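Local coordinates for capsule biosynthesis protein capD (Bacillus anthracis, PDB 3G9K) that cleaves the poly-gamma-D-glutamate capsule of the anthrax bacillus and, as a transpeptidase, joins it through an amide bond to meso-diaminopimelic acid of the peptidoglycan, at residues I72-P77 with Q84-I89; G98-I103 with A151-E156; T17-N22 with T58-T63. One frame throughout, in Å; residues are numbered along the deposited sequence.

Interaction 1 of 3, residues I72-P77 with Q84-I89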
loop_
_atom_site.group_PDB
_atom_site.type_symbol
_atom_site.label_atom_id
_atom_site.label_comp_id
_atom_site.label_asym_id
_atom_site.label_seq_id
_atom_site.Cartn_x
_atom_site.Cartn_y
_atom_site.Cartn_z
ATOM N N ILE B 72 7.167 4.384 14.460
ATOM C CA ILE B 72 6.834 4.841 13.121
ATOM C C ILE B 72 6.137 3.730 12.340
ATOM O O ILE B 72 6.611 2.614 12.300
ATOM C CB ILE B 72 8.062 5.267 12.287
ATOM C CG1 ILE B 72 8.859 6.363 12.970
ATOM C CG2 ILE B 72 7.644 5.760 10.900
ATOM C CD1 ILE B 72 10.230 6.552 12.286
ATOM N N GLY B 73 4.997 4.063 11.728
ATOM C CA GLY B 73 4.326 3.169 10.745
ATOM C C GLY B 73 4.381 3.871 9.395
ATOM O O GLY B 73 4.111 5.058 9.309
ATOM N N ILE B 74 4.750 3.158 8.342
ATOM C CA ILE B 74 5.037 3.804 7.067
ATOM C C ILE B 74 4.842 2.795 5.940
ATOM O O ILE B 74 5.034 1.572 6.110
ATOM C CB ILE B 74 6.475 4.474 7.040
ATOM C CG1 ILE B 74 6.723 5.367 5.844
ATOM C CG2 ILE B 74 7.632 3.357 7.119
ATOM C CD1 ILE B 74 7.888 6.321 5.999
ATOM N N GLY B 75 4.501 3.328 4.769
ATOM C CA GLY B 75 4.426 2.534 3.556
ATOM C C GLY B 75 4.075 3.401 2.385
ATOM O O GLY B 75 3.820 4.601 2.550
ATOM N N SER B 76 4.010 2.773 1.207
ATOM C CA SER B 76 3.741 3.487 -0.053
ATOM C C SER B 76 3.270 2.568 -1.154
ATOM O O SER B 76 3.756 1.466 -1.254
ATOM C CB SER B 76 5.010 4.167 -0.563
ATOM O OG SER B 76 4.710 5.089 -1.630
ATOM N N PRO B 77 2.401 3.070 -2.045
ATOM C CA PRO B 77 2.235 2.468 -3.336
ATOM C C PRO B 77 3.416 2.813 -4.277
ATOM O O PRO B 77 4.386 3.465 -3.858
ATOM C CB PRO B 77 0.928 3.086 -3.812
ATOM C CG PRO B 77 0.963 4.443 -3.217
ATOM C CD PRO B 77 1.532 4.245 -1.887
ATOM N N GLN B 84 12.702 1.940 -3.510
ATOM C CA GLN B 84 13.450 3.127 -3.990
ATOM C C GLN B 84 12.850 4.434 -3.527
ATOM O O GLN B 84 13.542 5.406 -3.380
ATOM C CB GLN B 84 13.540 3.132 -5.507
ATOM C CG GLN B 84 14.431 1.995 -6.047
ATOM C CD GLN B 84 14.781 2.228 -7.484
ATOM O OE1 GLN B 84 14.303 1.530 -8.379
ATOM N NE2 GLN B 84 15.554 3.257 -7.721
ATOM N N ILE B 85 11.534 4.452 -3.351
ATOM C CA ILE B 85 10.855 5.596 -2.811
ATOM C C ILE B 85 11.113 5.738 -1.321
ATOM O O ILE B 85 11.481 6.833 -0.853
ATOM C CB ILE B 85 9.334 5.495 -3.126
ATOM C CG1 ILE B 85 9.115 5.660 -4.646
ATOM C CG2 ILE B 85 8.523 6.521 -2.328
ATOM C CD1 ILE B 85 7.851 5.045 -5.183
ATOM N N LEU B 86 10.963 4.630 -0.573
ATOM C CA LEU B 86 11.050 4.678 0.877
ATOM C C LEU B 86 12.457 4.862 1.440
ATOM O O LEU B 86 12.618 5.457 2.509
ATOM C CB LEU B 86 10.372 3.448 1.505
ATOM C CG LEU B 86 8.828 3.427 1.379
ATOM C CD1 LEU B 86 8.231 2.080 1.784
ATOM C CD2 LEU B 86 8.160 4.595 2.172
ATOM N N THR B 87 13.481 4.333 0.754
ATOM C CA THR B 87 14.829 4.322 1.350
ATOM C C THR B 87 15.427 5.718 1.572
ATOM O O THR B 87 15.829 5.999 2.686
ATOM C CB THR B 87 15.791 3.391 0.584
ATOM O OG1 THR B 87 15.318 2.069 0.704
ATOM C CG2 THR B 87 17.232 3.474 1.113
ATOM N N PRO B 88 15.451 6.593 0.537
ATOM C CA PRO B 88 15.944 7.948 0.772
ATOM C C PRO B 88 15.082 8.725 1.800
ATOM O O PRO B 88 15.605 9.502 2.590
ATOM C CB PRO B 88 15.916 8.594 -0.615
ATOM C CG PRO B 88 15.724 7.516 -1.593
ATOM C CD PRO B 88 15.051 6.391 -0.866
ATOM N N ILE B 89 13.788 8.446 1.845
ATOM C CA ILE B 89 12.933 9.113 2.819
ATOM C C ILE B 89 13.347 8.776 4.255
ATOM O O ILE B 89 13.651 9.678 5.042
ATOM C CB ILE B 89 11.444 8.795 2.567
ATOM C CG1 ILE B 89 10.992 9.480 1.262
ATOM C CG2 ILE B 89 10.630 9.264 3.768
ATOM C CD1 ILE B 89 9.596 9.076 0.800
#
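Leu86 packs on Ile74 and Ser76 where helix 82-94 lies against strand 70-75, part of the alpha-on-beta layering of this Ntn-hydrolase fold. The contact is wholly buried, yet small: 221 Å² summed over both sides, with CA atoms of Gly75 and Leu86, the nearest pair, 7.5 Å apart. Leu86 has the largest share, taking part in three of the five contacts. With CG anti to its carbonyl carbon (chi1 -70°), its two methyls reach the strand side by side: CD2 lies 4.0 Å from Ile74 CG1, and CD1 lies 4.2 Å from Gly75 CA, where the glycine backbone is the surface touched. Ile74 turns CG1 anti to its backbone N (chi1 -169°), and the two side chains slide past one another in opposite directions instead of meeting end to end. CD2 of Leu86 also approaches Ser76 CB. Ile85, one residue earlier in the helix, covers the chain as it leaves the strand toward the glutamate pocket: its CD1 is 4.0 Å from the O of Pro77, a pocket residue, and its CG2 lies near Ser76 OG. That hydroxyl is hydrogen-bonded to Gly148 N and donates to Pro77 O at 2.8 Å, in the carbonyl plane and on a lone pair.

Interaction 2 of 3, residues G98-I103 with A151-E156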
loop_
_atom_site.group_PDB
_atom_site.type_symbol
_atom_site.label_atom_id
_atom_site.label_comp_id
_atom_site.label_asym_id
_atom_site.label_seq_id
_atom_site.Cartn_x
_atom_site.Cartn_y
_atom_site.Cartn_z
ATOM N N GLY B 98 15.128 16.668 8.684
ATOM C CA GLY B 98 13.929 17.456 8.837
ATOM C C GLY B 98 12.723 16.608 9.200
ATOM O O GLY B 98 12.852 15.441 9.563
ATOM N N SER B 99 11.549 17.227 9.109
ATOM C CA SER B 99 10.305 16.576 9.448
ATOM C C SER B 99 10.065 15.532 8.383
ATOM O O SER B 99 10.489 15.706 7.251
ATOM C CB SER B 99 9.130 17.570 9.481
ATOM O OG SER B 99 8.724 18.016 8.190
ATOM N N LEU B 100 9.441 14.433 8.777
ATOM C CA LEU B 100 9.048 13.389 7.843
ATOM C C LEU B 100 8.204 13.973 6.708
ATOM O O LEU B 100 8.393 13.599 5.550
ATOM C CB LEU B 100 8.280 12.294 8.564
ATOM C CG LEU B 100 7.981 11.039 7.727
ATOM C CD1 LEU B 100 9.276 10.468 7.040
ATOM C CD2 LEU B 100 7.282 9.983 8.568
ATOM N N GLN B 101 7.331 14.917 7.006
ATOM C CA GLN B 101 6.485 15.505 5.968
ATOM C C GLN B 101 7.296 16.310 4.911
ATOM O O GLN B 101 7.042 16.170 3.713
ATOM C CB GLN B 101 5.398 16.402 6.568
ATOM C CG GLN B 101 4.454 17.001 5.504
ATOM C CD GLN B 101 3.572 15.928 4.836
ATOM O OE1 GLN B 101 2.698 15.369 5.477
ATOM N NE2 GLN B 101 3.796 15.660 3.547
ATOM N N ASP B 102 8.227 17.158 5.349
ATOM C CA ASP B 102 9.102 17.891 4.418
ATOM C C ASP B 102 9.856 16.913 3.495
ATOM O O ASP B 102 9.870 17.084 2.288
ATOM C CB ASP B 102 10.075 18.832 5.170
ATOM C CG ASP B 102 9.386 20.117 5.641
ATOM O OD1 ASP B 102 8.871 20.839 4.741
ATOM O OD2 ASP B 102 9.325 20.369 6.884
ATOM N N ILE B 103 10.458 15.891 4.078
ATOM C CA ILE B 103 11.172 14.856 3.327
ATOM C C ILE B 103 10.268 14.185 2.269
ATOM O O ILE B 103 10.651 14.041 1.101
ATOM C CB ILE B 103 11.773 13.800 4.287
ATOM C CG1 ILE B 103 12.841 14.459 5.167
ATOM C CG2 ILE B 103 12.408 12.636 3.492
ATOM C CD1 ILE B 103 13.133 13.732 6.477
ATOM N N ALA B 151 2.314 7.854 6.646
ATOM C CA ALA B 151 3.013 7.484 7.877
ATOM C C ALA B 151 2.311 8.084 9.123
ATOM O O ALA B 151 1.590 9.102 9.029
ATOM C CB ALA B 151 4.433 7.998 7.811
ATOM N N LEU B 152 2.476 7.411 10.252
ATOM C CA LEU B 152 2.230 8.014 11.582
ATOM C C LEU B 152 3.474 7.814 12.415
ATOM O O LEU B 152 4.200 6.848 12.232
ATOM C CB LEU B 152 0.990 7.410 12.275
ATOM C CG LEU B 152 -0.368 7.637 11.635
ATOM C CD1 LEU B 152 -1.394 6.732 12.387
ATOM C CD2 LEU B 152 -0.843 9.105 11.639
ATOM N N ILE B 153 3.721 8.757 13.309
ATOM C CA ILE B 153 4.806 8.670 14.251
ATOM C C ILE B 153 4.235 8.905 15.632
ATOM O O ILE B 153 3.621 9.929 15.851
ATOM C CB ILE B 153 5.844 9.772 14.005
ATOM C CG1 ILE B 153 6.401 9.710 12.578
ATOM C CG2 ILE B 153 6.993 9.696 15.048
ATOM C CD1 ILE B 153 7.371 10.873 12.259
ATOM N N LYS B 154 4.487 7.981 16.565
ATOM C CA LYS B 154 4.149 8.198 17.965
ATOM C C LYS B 154 5.405 8.545 18.757
ATOM O O LYS B 154 6.370 7.802 18.722
ATOM C CB LYS B 154 3.491 6.971 18.584
ATOM C CG LYS B 154 3.159 7.160 20.063
ATOM C CD LYS B 154 2.062 6.245 20.541
ATOM C CE LYS B 154 1.684 6.596 21.982
ATOM N NZ LYS B 154 0.947 5.481 22.618
ATOM N N ASP B 155 5.384 9.678 19.434
ATOM C CA ASP B 155 6.377 10.016 20.438
ATOM C C ASP B 155 6.004 9.271 21.681
ATOM O O ASP B 155 5.031 9.565 22.283
ATOM C CB ASP B 155 6.363 11.508 20.735
ATOM C CG ASP B 155 7.445 11.935 21.728
ATOM O OD1 ASP B 155 7.767 11.187 22.633
ATOM O OD2 ASP B 155 7.946 13.032 21.583
ATOM N N GLU B 156 6.793 8.288 22.043
ATOM C CA GLU B 156 6.378 7.403 23.076
ATOM C C GLU B 156 6.688 8.002 24.447
ATOM O O GLU B 156 6.142 7.580 25.426
ATOM C CB GLU B 156 6.995 6.005 22.958
ATOM C CG GLU B 156 6.685 5.211 21.724
ATOM C CD GLU B 156 5.437 4.389 21.813
ATOM O OE1 GLU B 156 4.788 4.381 22.838
ATOM O OE2 GLU B 156 5.068 3.782 20.814
#
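An N-capped helix start resting on a central strand of an antiparallel sheet defines this contact: Leu100, first residue of helix 100-105, packs on Ala151 and Ile153 of strand 150-155. Its interface is small, 115 Å² for both sides together, and is made mainly by one leucine methyl, CD2. Leu100 CD2 lies 3.6 Å from Ala151 CB and 3.8 Å from Ile153 CD1, touching alternate residues that point to the same face of the strand. Leu100 places CG anti to its backbone N (chi1 -172°), which carries CD2 out to the sheet. Ile153 answers with an extended CG1-CD1 arm that meets the leucine at a slant, bringing CD1 within 4.1 Å of Leu100 CB as well. The other leucine methyl faces Ile89 of helix 82-94, so Leu100 is wedged between that helix and the sheet.

The helix end is fixed by Ser99 at the N-cap. Its OG accepts from Asp102 N at 3.0 Å in a nearly straight bond (N-H...O 166°), and the same hydroxyl donates to Asp102 OD2 at 2.8 Å, meeting the carboxylate from above its plane, 42° out. The cap lies outside the interface and holds the first turn that presents Leu100; the contact between the two segments is purely apolar, which implies close packing without directional bonds.

Interaction 3 of 3, residues T17-N22 with T58-T63. With GLU (glutamic acid), chain F.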
loop_
_atom_site.group_PDB
_atom_site.type_symbol
_atom_site.label_atom_id
_atom_site.label_comp_id
_atom_site.label_asym_id
_atom_site.label_seq_id
_atom_site.Cartn_x
_atom_site.Cartn_y
_atom_site.Cartn_z
ATOM N N THR B 17 -0.945 -2.255 3.113
ATOM C CA THR B 17 -1.087 -1.881 1.701
ATOM C C THR B 17 -1.981 -2.843 0.898
ATOM O O THR B 17 -1.812 -4.045 0.911
ATOM C CB THR B 17 0.294 -1.351 1.047
ATOM O OG1 THR B 17 0.402 -1.586 -0.373
ATOM C CG2 THR B 17 1.524 -1.642 1.829
ATOM N N ASN B 18 -3.007 -2.276 0.270
ATOM C CA ASN B 18 -3.971 -3.020 -0.500
ATOM C C ASN B 18 -3.885 -2.618 -1.961
ATOM O O ASN B 18 -3.507 -1.484 -2.269
ATOM C CB ASN B 18 -5.376 -2.741 -0.005
ATOM C CG ASN B 18 -5.595 -3.186 1.456
ATOM O OD1 ASN B 18 -4.943 -4.109 1.936
ATOM N ND2 ASN B 18 -6.535 -2.532 2.140
ATOM N N THR B 19 -4.225 -3.539 -2.869
ATOM C CA THR B 19 -4.067 -3.233 -4.273
ATOM C C THR B 19 -4.939 -4.048 -5.228
ATOM O O THR B 19 -5.463 -5.114 -4.875
ATOM C CB THR B 19 -2.603 -3.396 -4.659
ATOM O OG1 THR B 19 -2.375 -2.802 -5.941
ATOM C CG2 THR B 19 -2.216 -4.892 -4.689
ATOM N N LEU B 20 -5.099 -3.502 -6.426
ATOM C CA LEU B 20 -5.630 -4.195 -7.589
ATOM C C LEU B 20 -4.531 -4.469 -8.629
ATOM O O LEU B 20 -4.749 -5.078 -9.617
ATOM C CB LEU B 20 -6.717 -3.396 -8.267
ATOM C CG LEU B 20 -7.957 -2.995 -7.518
ATOM C CD1 LEU B 20 -8.842 -2.175 -8.362
ATOM C CD2 LEU B 20 -8.653 -4.154 -6.947
ATOM N N SER B 21 -3.333 -3.949 -8.435
ATOM C CA SER B 21 -2.166 -4.187 -9.314
ATOM C C SER B 21 -2.049 -3.398 -10.620
ATOM O O SER B 21 -1.110 -3.538 -11.325
ATOM C CB SER B 21 -1.992 -5.659 -9.624
ATOM O OG SER B 21 -1.441 -6.346 -8.548
ATOM N N ASN B 22 -3.019 -2.609 -10.943
ATOM C CA ASN B 22 -2.957 -1.622 -11.970
ATOM C C ASN B 22 -4.134 -0.842 -11.520
ATOM O O ASN B 22 -4.917 -1.328 -10.767
ATOM C CB ASN B 22 -3.253 -2.168 -13.361
ATOM C CG ASN B 22 -2.987 -1.153 -14.485
ATOM O OD1 ASN B 22 -2.731 0.032 -14.274
ATOM N ND2 ASN B 22 -3.050 -1.642 -15.699
ATOM N N THR B 58 5.629 -9.207 -4.923
ATOM C CA THR B 58 5.253 -7.795 -4.948
ATOM C C THR B 58 6.279 -6.976 -4.202
ATOM O O THR B 58 6.915 -7.441 -3.247
ATOM C CB THR B 58 3.823 -7.541 -4.364
ATOM O OG1 THR B 58 3.560 -6.130 -4.312
ATOM C CG2 THR B 58 3.706 -8.140 -2.997
ATOM N N PHE B 59 6.450 -5.757 -4.634
ATOM C CA PHE B 59 7.365 -4.866 -4.013
ATOM C C PHE B 59 6.748 -4.099 -2.851
ATOM O O PHE B 59 7.414 -3.346 -2.204
ATOM C CB PHE B 59 7.926 -3.914 -5.058
ATOM C CG PHE B 59 9.136 -4.451 -5.772
ATOM C CD1 PHE B 59 10.375 -4.342 -5.223
ATOM C CD2 PHE B 59 9.016 -5.070 -6.972
ATOM C CE1 PHE B 59 11.457 -4.831 -5.868
ATOM C CE2 PHE B 59 10.108 -5.572 -7.605
ATOM C CZ PHE B 59 11.313 -5.445 -7.059
HETATM N N MSE B 60 5.461 -4.291 -2.616
HETATM C CA MSE B 60 4.786 -3.718 -1.440
HETATM C C MSE B 60 5.529 -4.079 -0.158
HETATM O O MSE B 60 5.971 -5.220 0.002
HETATM C CB MSE B 60 3.333 -4.194 -1.355
HETATM C CG MSE B 60 2.402 -3.630 -2.442
HETATM SE SE MSE B 60 0.562 -4.181 -2.100
HETATM C CE MSE B 60 0.614 -6.064 -2.657
ATOM N N ALA B 61 5.636 -3.133 0.743
ATOM C CA ALA B 61 6.399 -3.301 1.949
ATOM C C ALA B 61 5.923 -2.489 3.168
ATOM O O ALA B 61 6.613 -1.657 3.639
ATOM C CB ALA B 61 7.821 -3.038 1.677
ATOM N N PRO B 62 4.745 -2.789 3.680
ATOM C CA PRO B 62 4.275 -2.122 4.907
ATOM C C PRO B 62 5.295 -2.407 6.014
ATOM O O PRO B 62 5.792 -3.525 6.108
ATOM C CB PRO B 62 2.918 -2.768 5.182
ATOM C CG PRO B 62 2.954 -4.084 4.374
ATOM C CD PRO B 62 3.829 -3.839 3.216
ATOM N N THR B 63 5.607 -1.377 6.793
ATOM C CA THR B 63 6.756 -1.376 7.674
ATOM C C THR B 63 6.420 -0.605 8.970
ATOM O O THR B 63 5.643 0.354 8.958
ATOM C CB THR B 63 8.002 -0.780 6.928
ATOM O OG1 THR B 63 8.329 -1.610 5.804
ATOM C CG2 THR B 63 9.290 -0.651 7.841
HETATM N N GLU F . 2.212 -0.661 -10.440
HETATM C CA GLU F . 1.666 0.043 -9.287
HETATM C C GLU F . 1.366 -0.903 -8.107
HETATM O O GLU F . 0.660 -1.891 -8.306
HETATM C CB GLU F . 0.396 0.765 -9.745
HETATM C CG GLU F . -0.568 1.151 -8.638
HETATM C CD GLU F . -0.063 2.255 -7.748
HETATM O OE1 GLU F . 1.162 2.492 -7.697
HETATM O OE2 GLU F . -0.928 2.854 -7.082
HETATM O OXT GLU F . 1.789 -0.727 -6.941
#
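Thr17 OG1 is modelled 3.1 Å from the selenium of Met60, a selenomethionine in this crystal, in a close oxygen-selenium approach that is not a hydrogen bond. The hydroxyl is buried here and has no polar partner anywhere in the model. OG1 lies only roughly anti to the backbone N, chi1 151°, so the placement of this side chain is doubtful, and the modelled rotamer and its close distances should be read with caution. The selenomethionine chain runs extended to CG, SE and then bends at chi3, so that SE passes Thr17 while the terminal CE lies 3.7 Å from Thr19 CG2. One side chain thus touches both threonines, passing across them. The other branch of Thr17 goes to Pro62, the two side chains crossing at about a right angle; the 3.5 Å between Thr17 CG2 and Pro62 CD depends on the same doubtful rotamer.

Thr19 turns its methyl to Met60 and its hydroxyl elsewhere. OG1 is hydrogen-bonded to OG1 of Thr1, the nucleophile, and also accepts from Ser21 N at 2.9 Å, closing an ST turn after the strand. A second ST turn, Met60 N to Thr58 OG1 at 3.1 Å, shapes the loop that delivers Met60. The bound glutamate lies beside the first turn, its O 3.8 Å from Ser21 CA. Strand 13-19 continues into an antiparallel sheet with the other protein chain. The arrangement, a strand whose Thr19 hydroxyl is bonded to the N-terminal nucleophile, belongs to the active site of an Ntn hydrolase of the gamma-glutamyltransferase family.

Overall arrangement
Along the chain interaction 3 comes first, then interaction 1, then interaction 2. Interaction 1 is central, 12 Å between centres from each of the others, which are themselves 22 Å apart on opposite sides of the chain's centre. Strands 70-75 and 150-155 are neighbours in one antiparallel sheet, linking interactions 1 and 2 through a probable hydrogen bond from Gly73 N to Leu152 O (2.9 Å), while successive helices 82-94 and 100-105 also touch. A probable hydrogen bond from Ile74 N to Thr63 O (3.0 Å), between strands 70-75 and 63-67 of the same sheet, joins interactions 1 and 3. The shared sheet thus connects the helix-covered side to the glutamate pocket, which Pro77, Thr19 and Ser21 help form.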